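Local coordinates for CCR4-Not complex subunit Caf1 (Schizosaccharomyces pombe, PDB 3G0Z), which removes poly(A) tails from mRNA as a metal-dependent 3'-exoribonuclease, the catalytic component of the CCR4-NOT core complex, at residues Val47-Thr52 / Thr163-His168; Ile85-Leu90 / His236-Asp241. All blocks are in the same frame, centred on the assembly; numbering follows the deposited sequence.

Contact 1: Val47-Thr52 / Thr163-His168. With ZN (zinc ion), chain B.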
loop_
_atom_site.group_PDB
_atom_site.type_symbol
_atom_site.label_atom_id
_atom_site.label_comp_id
_atom_site.label_asym_id
_atom_site.label_seq_id
_atom_site.Cartn_x
_atom_site.Cartn_y
_atom_site.Cartn_z
ATOM N N VAL A 47 -13.591 1.780 3.495
ATOM C CA VAL A 47 -12.495 2.451 2.798
ATOM C C VAL A 47 -11.150 1.968 3.356
ATOM O O VAL A 47 -10.846 2.171 4.533
ATOM C CB VAL A 47 -12.617 3.978 2.906
ATOM C CG1 VAL A 47 -11.452 4.675 2.201
ATOM C CG2 VAL A 47 -13.966 4.431 2.322
ATOM N N VAL A 48 -10.358 1.311 2.512
ATOM C CA VAL A 48 -9.062 0.763 2.930
ATOM C C VAL A 48 -7.929 1.620 2.380
ATOM O O VAL A 48 -7.800 1.775 1.166
ATOM C CB VAL A 48 -8.867 -0.702 2.443
ATOM C CG1 VAL A 48 -7.545 -1.269 2.937
ATOM C CG2 VAL A 48 -10.036 -1.587 2.904
ATOM N N SER A 49 -7.110 2.173 3.265
ATOM C CA SER A 49 -5.902 2.876 2.834
ATOM C C SER A 49 -4.684 1.999 3.059
ATOM O O SER A 49 -4.505 1.408 4.126
ATOM C CB SER A 49 -5.742 4.218 3.562
ATOM O OG SER A 49 -6.851 5.056 3.281
ATOM N N MET A 50 -3.836 1.913 2.051
ATOM C CA MET A 50 -2.697 1.031 2.157
ATOM C C MET A 50 -1.367 1.720 1.867
ATOM O O MET A 50 -1.286 2.648 1.069
ATOM C CB MET A 50 -2.849 -0.148 1.218
ATOM C CG MET A 50 -1.545 -0.919 1.087
ATOM S SD MET A 50 -1.597 -2.197 -0.161
ATOM C CE MET A 50 -2.497 -1.393 -1.476
ATOM N N ASP A 51 -0.326 1.229 2.526
ATOM C CA ASP A 51 1.025 1.596 2.199
ATOM C C ASP A 51 1.931 0.355 2.351
ATOM O O ASP A 51 1.564 -0.603 3.048
ATOM C CB ASP A 51 1.490 2.700 3.122
ATOM C CG ASP A 51 2.912 3.083 2.852
ATOM O OD1 ASP A 51 3.148 3.678 1.788
ATOM O OD2 ASP A 51 3.788 2.748 3.675
ATOM N N THR A 52 3.081 0.347 1.678
ATOM C CA THR A 52 4.016 -0.790 1.762
ATOM C C THR A 52 5.447 -0.323 1.997
ATOM O O THR A 52 5.806 0.774 1.597
ATOM C CB THR A 52 4.022 -1.662 0.469
ATOM O OG1 THR A 52 4.483 -0.882 -0.641
ATOM C CG2 THR A 52 2.633 -2.212 0.158
ATOM N N THR A 163 -13.437 0.500 -1.102
ATOM C CA THR A 163 -12.576 1.451 -1.800
ATOM C C THR A 163 -11.134 1.314 -1.304
ATOM O O THR A 163 -10.872 1.379 -0.102
ATOM C CB THR A 163 -13.068 2.910 -1.615
ATOM O OG1 THR A 163 -14.424 3.024 -2.067
ATOM C CG2 THR A 163 -12.212 3.901 -2.424
ATOM N N TRP A 164 -10.200 1.092 -2.215
ATOM C CA TRP A 164 -8.787 1.096 -1.834
ATOM C C TRP A 164 -8.136 2.441 -2.183
ATOM O O TRP A 164 -8.349 2.976 -3.278
ATOM C CB TRP A 164 -8.031 -0.043 -2.521
ATOM C CG TRP A 164 -8.243 -1.410 -1.908
ATOM C CD1 TRP A 164 -9.349 -2.201 -2.040
ATOM C CD2 TRP A 164 -7.332 -2.135 -1.083
ATOM N NE1 TRP A 164 -9.177 -3.370 -1.362
ATOM C CE2 TRP A 164 -7.946 -3.364 -0.767
ATOM C CE3 TRP A 164 -6.049 -1.881 -0.596
ATOM C CZ2 TRP A 164 -7.333 -4.327 0.039
ATOM C CZ3 TRP A 164 -5.427 -2.848 0.186
ATOM C CH2 TRP A 164 -6.076 -4.055 0.501
ATOM N N ILE A 165 -7.343 2.976 -1.253
ATOM C CA ILE A 165 -6.628 4.233 -1.454
ATOM C C ILE A 165 -5.127 4.009 -1.252
ATOM O O ILE A 165 -4.722 3.348 -0.308
ATOM C CB ILE A 165 -7.061 5.300 -0.436
ATOM C CG1 ILE A 165 -8.566 5.263 -0.209
ATOM C CG2 ILE A 165 -6.687 6.666 -0.930
ATOM C CD1 ILE A 165 -9.333 5.732 -1.389
ATOM N N THR A 166 -4.306 4.583 -2.128
ATOM C CA THR A 166 -2.862 4.408 -2.045
ATOM C C THR A 166 -2.201 5.655 -2.613
ATOM O O THR A 166 -2.728 6.265 -3.537
ATOM C CB THR A 166 -2.388 3.227 -2.907
ATOM O OG1 THR A 166 -2.664 3.514 -4.287
ATOM C CG2 THR A 166 -3.104 1.950 -2.540
ATOM N N PHE A 167 -1.052 6.026 -2.065
ATOM C CA PHE A 167 -0.208 7.050 -2.668
ATOM C C PHE A 167 0.784 6.293 -3.534
ATOM O O PHE A 167 1.309 5.265 -3.114
ATOM C CB PHE A 167 0.528 7.820 -1.576
ATOM C CG PHE A 167 1.107 9.124 -2.030
ATOM C CD1 PHE A 167 0.339 10.274 -2.018
ATOM C CD2 PHE A 167 2.431 9.204 -2.436
ATOM C CE1 PHE A 167 0.870 11.489 -2.425
ATOM C CE2 PHE A 167 2.978 10.413 -2.847
ATOM C CZ PHE A 167 2.193 11.562 -2.838
ATOM N N HIS A 168 1.050 6.770 -4.740
ATOM C CA HIS A 168 1.920 6.007 -5.635
ATOM C C HIS A 168 1.571 4.502 -5.549
ATOM O O HIS A 168 2.127 3.771 -4.734
ATOM C CB HIS A 168 3.387 6.247 -5.269
ATOM C CG HIS A 168 4.213 6.783 -6.400
ATOM N ND1 HIS A 168 4.791 8.034 -6.371
ATOM C CD2 HIS A 168 4.550 6.240 -7.595
ATOM C CE1 HIS A 168 5.458 8.236 -7.494
ATOM N NE2 HIS A 168 5.326 7.163 -8.256
HETATM ZN ZN ZN B . 5.751 3.818 3.429
HETATM O O HOH W 1 -0.132 5.040 0.401
HETATM O O HOH W 2 5.821 4.041 0.925
#
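Val-48 holds CG1 anti to its backbone N (chi1 -178°), and Trp-164 swings its indole to the side of its own backbone N (chi1 -77°), which lays the six-membered ring beneath that methyl. In the resulting CH-pi contact, Val-48 CG1 stands 3.8 Å from the centroid of the six-membered ring of Trp-164, 11° off the ring normal. Met-50 brings CE to 3.7 Å from Trp-164 CZ3, and its SD, oblique to the ring, makes a Met-aromatic contact; CE also meets Thr-166 CG2 at 3.6 Å. The indole NE1 donates to Leu-156 O. Replacing Trp-164 by alanine is likely to open a gap beside Val-48 CG1 and Met-50 CE and to leave Leu-156 O without its indole N-H. On the opposite face of the sheet from Trp-164, covered by helix 238-257, Val-47 CG1 packs on Ile-165 CG1 at 3.8 Å.

Strands 47-53 and 163-166 run parallel as neighbours in the central sheet of this RNase H-like fold. Val-48 N donates to Thr-163 O (2.7 Å), Val-48 O accepts from Ile-165 N (2.7 Å), and Ile-165 O receives Met-50 N. Beyond this ladder the strands part, and a water joins Met-50 O to Phe-167 N. Buried apolar packing and paired backbone polar groups probably help hold in place the strand on which Asp-51, the residue after Met-50, binds zinc through OD2 (2.2 Å).

Contact 2: Ile85-Leu90 / His236-Asp241; sequences IIQIGL and HQAGSD. With ZN (zinc ion), chain B.
Ala-238 and Gln-87 meet where the first turn of helix 238-257 rests on strand 87-93 of the central sheet, a helix-on-sheet packing within the RNase H-like fold. The strand enters through a classic beta bulge, in which Ile-86 and Gln-87 both face Glu-53.

Gln-87 reaches the helix start with its side chain: the chain, extended beyond CG (chi2 -174°), carries the amide to the N-terminal end of the helix. There OE1 accepts the backbone N-H of Ala-238 at 2.9 Å; the bond is nearly straight at hydrogen (167°), although the donor lies tilted from the carbonyl plane. The other end of the same amide gives a hydrogen from NE2 to Gln-237 OE1 at 3.1 Å. This acceptor lies close to the amide plane of Gln-87, while the two amide planes are turned 46° from each other. NE2 of Gln-87 has a second partner in Asn-109 OD1, and NE2 of Gln-237 donates to Ser-130 O. With both ends bonded, the Gln-87 amide is fixed in its rotation, and the buried N-H of the first helical turn is satisfied by a side chain from the sheet.

Nearer the backbone of the strand, the methyl of Ala-238 points to the strand and lies 3.7 Å from Gln-87 CB. Gly-89 is the other large contributor: a beta carbon on it would run into Ala-238 O and Gly-239 N, and without one the backbones approach to 4.0 Å between Gly-89 CA and Gly-239 CA. One turn along the helix, Asp-241 binds zinc. Against the strand, the methyl CB of Ala-238 sits 3.3 Å from Gly-89 N.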
loop_
_atom_site.group_PDB
_atom_site.type_symbol
_atom_site.label_atom_id
_atom_site.label_comp_id
_atom_site.label_asym_id
_atom_site.label_seq_id
_atom_site.Cartn_x
_atom_site.Cartn_y
_atom_site.Cartn_z
ATOM N N ILE A 85 8.513 -8.156 0.118
ATOM C CA ILE A 85 7.810 -7.153 0.907
ATOM C C ILE A 85 8.278 -7.259 2.357
ATOM O O ILE A 85 8.550 -8.358 2.858
ATOM C CB ILE A 85 6.280 -7.394 0.823
ATOM C CG1 ILE A 85 5.501 -6.274 1.508
ATOM C CG2 ILE A 85 5.916 -8.773 1.412
ATOM C CD1 ILE A 85 5.509 -4.972 0.743
ATOM N N ILE A 86 8.405 -6.117 3.027
ATOM C CA ILE A 86 8.793 -6.087 4.432
ATOM C C ILE A 86 7.625 -5.702 5.353
ATOM O O ILE A 86 7.424 -6.316 6.395
ATOM C CB ILE A 86 10.015 -5.159 4.659
ATOM C CG1 ILE A 86 11.264 -5.791 4.055
ATOM C CG2 ILE A 86 10.280 -4.939 6.153
ATOM C CD1 ILE A 86 12.449 -4.815 3.992
ATOM N N GLN A 87 6.861 -4.685 4.972
ATOM C CA GLN A 87 5.652 -4.311 5.728
ATOM C C GLN A 87 4.524 -3.932 4.797
ATOM O O GLN A 87 4.768 -3.388 3.717
ATOM C CB GLN A 87 5.895 -3.092 6.624
ATOM C CG GLN A 87 6.735 -3.296 7.849
ATOM C CD GLN A 87 6.764 -2.037 8.732
ATOM O OE1 GLN A 87 6.713 -0.910 8.234
ATOM N NE2 GLN A 87 6.820 -2.236 10.041
ATOM N N ILE A 88 3.291 -4.201 5.230
ATOM C CA ILE A 88 2.104 -3.601 4.630
ATOM C C ILE A 88 1.239 -2.988 5.731
ATOM O O ILE A 88 0.983 -3.620 6.757
ATOM C CB ILE A 88 1.247 -4.625 3.871
ATOM C CG1 ILE A 88 1.993 -5.139 2.646
ATOM C CG2 ILE A 88 -0.069 -3.984 3.443
ATOM C CD1 ILE A 88 1.420 -6.436 2.109
ATOM N N GLY A 89 0.820 -1.748 5.522
ATOM C CA GLY A 89 -0.082 -1.073 6.437
ATOM C C GLY A 89 -1.470 -0.994 5.831
ATOM O O GLY A 89 -1.640 -0.649 4.654
ATOM N N LEU A 90 -2.473 -1.350 6.620
ATOM C CA LEU A 90 -3.855 -1.136 6.202
ATOM C C LEU A 90 -4.600 -0.304 7.237
ATOM O O LEU A 90 -4.676 -0.682 8.410
ATOM C CB LEU A 90 -4.573 -2.460 5.993
ATOM C CG LEU A 90 -4.017 -3.466 4.984
ATOM C CD1 LEU A 90 -4.821 -4.761 5.064
ATOM C CD2 LEU A 90 -4.065 -2.886 3.566
ATOM N N HIS A 236 8.244 6.354 7.495
ATOM C CA HIS A 236 8.804 5.190 6.801
ATOM C C HIS A 236 8.377 3.834 7.373
ATOM O O HIS A 236 9.005 2.820 7.097
ATOM C CB HIS A 236 10.333 5.274 6.733
ATOM C CG HIS A 236 10.835 6.465 5.976
ATOM N ND1 HIS A 236 10.566 6.663 4.636
ATOM C CD2 HIS A 236 11.582 7.524 6.370
ATOM C CE1 HIS A 236 11.127 7.792 4.238
ATOM N NE2 HIS A 236 11.750 8.334 5.271
ATOM N N GLN A 237 7.321 3.812 8.177
ATOM C CA GLN A 237 6.717 2.546 8.554
ATOM C C GLN A 237 5.287 2.462 8.011
ATOM O O GLN A 237 4.520 3.426 8.094
ATOM C CB GLN A 237 6.781 2.341 10.063
ATOM C CG GLN A 237 8.215 2.092 10.533
ATOM C CD GLN A 237 8.284 1.195 11.747
ATOM O OE1 GLN A 237 7.549 0.212 11.851
ATOM N NE2 GLN A 237 9.172 1.525 12.671
ATOM N N ALA A 238 4.945 1.310 7.442
ATOM C CA ALA A 238 3.746 1.206 6.625
ATOM C C ALA A 238 2.464 1.545 7.393
ATOM O O ALA A 238 1.587 2.190 6.848
ATOM C CB ALA A 238 3.651 -0.164 5.985
ATOM N N GLY A 239 2.356 1.112 8.646
ATOM C CA GLY A 239 1.151 1.369 9.412
ATOM C C GLY A 239 0.848 2.856 9.529
ATOM O O GLY A 239 -0.282 3.312 9.290
ATOM N N SER A 240 1.874 3.617 9.902
ATOM C CA SER A 240 1.764 5.071 10.044
ATOM C C SER A 240 1.493 5.762 8.704
ATOM O O SER A 240 0.637 6.636 8.604
ATOM C CB SER A 240 3.048 5.631 10.672
ATOM O OG SER A 240 2.923 7.017 10.919
ATOM N N ASP A 241 2.229 5.369 7.674
ATOM C CA ASP A 241 2.041 5.944 6.352
ATOM C C ASP A 241 0.646 5.625 5.803
ATOM O O ASP A 241 0.047 6.443 5.106
ATOM C CB ASP A 241 3.114 5.448 5.390
ATOM C CG ASP A 241 4.506 5.980 5.737
ATOM O OD1 ASP A 241 4.601 7.024 6.407
ATOM O OD2 ASP A 241 5.503 5.341 5.348
HETATM ZN ZN ZN B . 5.751 3.818 3.429
HETATM O O HOH W 2 5.821 4.041 0.925
#

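The two contacts lie on adjoining strands of one sheet, their centres 11 Å apart, and converge on the catalytic zinc. Strand 47-53, paired in contact 1 with strand 163-166, has strand 87-93 of contact 2 on its other side, where Gly-89 N lies 2.8 Å from Asp-51 O, a probable hydrogen bond. Contact 1 supplies Asp-51 to the metal and contact 2 supplies Asp-241, whose OD2 is 2.5 Å from the zinc. One zinc-bound water also donates to Asp-51 OD1. Helix 238-257 reaches both contacts: Asp-51 OD2 packs 3.3 Å from Ala-238 CA, so the helix start seated on Gly-89 also borders the metal site.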